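Local coordinates for protein dTDP-4-dehydrorhamnose reductase (Yersinia enterocolitica, PDB 5U9C) that probably reduces dTDP-4-dehydro-beta-L-rhamnose with NADPH to dTDP-beta-L-rhamnose, the last step in making this activated sugar, at residues 70-75 against 128-133. Sequence-based numbering, arbitrary orientation.
Sequences DLCERE and NYYGRS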
loop_
_atom_site.group_PDB
_atom_site.type_symbol
_atom_site.label_atom_id
_atom_site.label_comp_id
_atom_site.label_asym_id
_atom_site.label_seq_id
_atom_site.Cartn_x
_atom_site.Cartn_y
_atom_site.Cartn_z
ATOM N N ASP D 70 -23.781 0.135 6.153
ATOM C CA ASP D 70 -23.316 0.137 7.528
ATOM C C ASP D 70 -23.784 -1.075 8.317
ATOM O O ASP D 70 -23.017 -1.641 9.130
ATOM C CB ASP D 70 -23.713 1.446 8.169
ATOM C CG ASP D 70 -23.039 2.621 7.477
ATOM O OD1 ASP D 70 -21.784 2.603 7.424
ATOM O OD2 ASP D 70 -23.756 3.529 6.977
ATOM N N LEU D 71 -25.022 -1.492 8.067
ATOM C CA LEU D 71 -25.551 -2.701 8.700
ATOM C C LEU D 71 -24.704 -3.896 8.220
ATOM O O LEU D 71 -24.348 -4.764 9.016
ATOM C CB LEU D 71 -27.028 -2.903 8.358
ATOM C CG LEU D 71 -27.690 -4.202 8.840
ATOM C CD1 LEU D 71 -27.620 -4.285 10.357
ATOM C CD2 LEU D 71 -29.134 -4.267 8.351
ATOM N N CYS D 72 -24.354 -3.907 6.928
ATOM C CA CYS D 72 -23.518 -4.984 6.364
ATOM C C CYS D 72 -22.162 -5.065 7.043
ATOM O O CYS D 72 -21.632 -6.168 7.209
ATOM C CB CYS D 72 -23.309 -4.817 4.865
ATOM S SG CYS D 72 -24.748 -5.164 3.824
ATOM N N GLU D 73 -21.593 -3.908 7.422
ATOM C CA GLU D 73 -20.314 -3.888 8.133
ATOM C C GLU D 73 -20.445 -4.434 9.571
ATOM O O GLU D 73 -19.603 -5.219 10.012
ATOM C CB GLU D 73 -19.718 -2.489 8.176
ATOM C CG GLU D 73 -18.231 -2.475 8.437
ATOM C CD GLU D 73 -17.408 -2.973 7.246
ATOM O OE1 GLU D 73 -17.970 -3.244 6.164
ATOM O OE2 GLU D 73 -16.189 -3.096 7.400
ATOM N N ARG D 74 -21.497 -4.053 10.284
ATOM C CA ARG D 74 -21.711 -4.552 11.652
ATOM C C ARG D 74 -22.103 -6.030 11.671
ATOM O O ARG D 74 -21.751 -6.754 12.605
ATOM C CB ARG D 74 -22.831 -3.774 12.369
ATOM C CG ARG D 74 -22.541 -2.303 12.553
ATOM C CD ARG D 74 -23.565 -1.648 13.472
ATOM N NE ARG D 74 -24.907 -1.619 12.911
ATOM C CZ ARG D 74 -25.353 -0.692 12.057
ATOM N NH1 ARG D 74 -26.573 -0.781 11.614
ATOM N NH2 ARG D 74 -24.580 0.297 11.612
ATOM N N GLU D 75 -22.882 -6.437 10.667
ATOM C CA GLU D 75 -23.417 -7.806 10.567
ATOM C C GLU D 75 -23.081 -8.425 9.227
ATOM O O GLU D 75 -23.960 -8.632 8.383
ATOM C CB GLU D 75 -24.942 -7.803 10.774
ATOM C CG GLU D 75 -25.336 -7.374 12.170
ATOM C CD GLU D 75 -26.837 -7.349 12.394
ATOM O OE1 GLU D 75 -27.590 -8.103 11.715
ATOM O OE2 GLU D 75 -27.249 -6.555 13.254
ATOM N N ASN D 128 -15.310 -2.630 1.812
ATOM C CA ASN D 128 -16.209 -2.965 2.924
ATOM C C ASN D 128 -16.993 -4.254 2.684
ATOM O O ASN D 128 -16.936 -4.834 1.583
ATOM C CB ASN D 128 -17.131 -1.764 3.202
ATOM C CG ASN D 128 -17.776 -1.191 1.938
ATOM O OD1 ASN D 128 -18.249 -1.925 1.058
ATOM N ND2 ASN D 128 -17.841 0.136 1.870
ATOM N N TYR D 129 -17.705 -4.725 3.711
ATOM C CA TYR D 129 -18.443 -5.983 3.584
ATOM C C TYR D 129 -19.592 -5.953 2.591
ATOM O O TYR D 129 -19.829 -6.941 1.926
ATOM C CB TYR D 129 -18.836 -6.583 4.951
ATOM C CG TYR D 129 -17.636 -7.203 5.663
ATOM C CD1 TYR D 129 -17.056 -8.386 5.183
ATOM C CD2 TYR D 129 -17.044 -6.582 6.782
ATOM C CE1 TYR D 129 -15.954 -8.945 5.825
ATOM C CE2 TYR D 129 -15.941 -7.141 7.427
ATOM C CZ TYR D 129 -15.404 -8.318 6.951
ATOM O OH TYR D 129 -14.300 -8.847 7.553
ATOM N N TYR D 130 -20.263 -4.807 2.454
ATOM C CA TYR D 130 -21.316 -4.674 1.470
ATOM C C TYR D 130 -20.728 -4.949 0.078
ATOM O O TYR D 130 -21.235 -5.797 -0.669
ATOM C CB TYR D 130 -21.953 -3.280 1.512
ATOM C CG TYR D 130 -22.869 -3.043 0.335
ATOM C CD1 TYR D 130 -24.051 -3.775 0.201
ATOM C CD2 TYR D 130 -22.542 -2.131 -0.661
ATOM C CE1 TYR D 130 -24.876 -3.610 -0.888
ATOM C CE2 TYR D 130 -23.388 -1.937 -1.749
ATOM C CZ TYR D 130 -24.538 -2.689 -1.860
ATOM O OH TYR D 130 -25.384 -2.525 -2.922
ATOM N N GLY D 131 -19.641 -4.253 -0.238
ATOM C CA GLY D 131 -18.977 -4.416 -1.543
ATOM C C GLY D 131 -18.498 -5.844 -1.797
ATOM O O GLY D 131 -18.696 -6.394 -2.899
ATOM N N ARG D 132 -17.899 -6.466 -0.773
ATOM C CA ARG D 132 -17.463 -7.844 -0.883
ATOM C C ARG D 132 -18.644 -8.780 -1.191
ATOM O O ARG D 132 -18.529 -9.673 -2.031
ATOM C CB ARG D 132 -16.793 -8.294 0.412
ATOM C CG ARG D 132 -15.463 -7.617 0.688
ATOM C CD ARG D 132 -14.930 -7.905 2.079
ATOM N NE ARG D 132 -13.751 -7.107 2.319
ATOM C CZ ARG D 132 -13.579 -6.199 3.269
ATOM N NH1 ARG D 132 -14.451 -6.041 4.255
ATOM N NH2 ARG D 132 -12.424 -5.537 3.315
ATOM N N SER D 133 -19.773 -8.575 -0.496
ATOM C CA SER D 133 -20.949 -9.430 -0.686
ATOM C C SER D 133 -21.540 -9.310 -2.087
ATOM O O SER D 133 -21.958 -10.306 -2.680
ATOM C CB SER D 133 -22.010 -9.167 0.393
ATOM O OG SER D 133 -22.666 -7.898 0.244
HETATM O O HOH W 1 -20.188 -2.782 4.503
HETATM O O HOH W 2 -14.088 -3.921 5.973
#
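Glu73 of helix 69-74 meets Tyr129 at the first turn of helix 129-144. CB leads to CG, set anti to the backbone N (chi1 -159°), and a bend at chi2 brings the carboxylate obliquely to Tyr129. Glu73 CD lies 3.7 Å from Tyr129 CD2. Glu73 OE1 accepts Tyr129 N at 2.9 Å through its syn lone pair, with an N-H...O angle of 174°, and touches Asn128 CB at 3.4 Å. Water 1 also donates to OE1 and accepts from Tyr130 N. OE2 accepts a hydrogen bond from water 2, which accepts from Arg132 NH1; that nitrogen sits 3.4 Å above the Tyr129 ring plane, over its centre. Beside this, Cys72 CB packs on Tyr130 CB at 3.9 Å, and SG meets the Tyr130 ring edge. Asn128 is the N-cap: OD1 accepts Gly131 N at 3.0 Å, while ND2 hydrogen-bonds to Pro255 O, next to Arg256, which binds (R)-malate in a structure of this protein, though none is bound here. Tyr129 OH hydrogen-bonds to Asp122 of a second subunit. Segments 70-74 and 129-133 run nearly perpendicular (91°). In this Rossmann-type fold, Tyr130 probably begins the YxxxK motif of extended SDR enzymes. Two first-turn N-H groups thus meet Glu73, directly and through water, and its negative charge would probably be stabilised by the partial positive charge at the helix N-terminus.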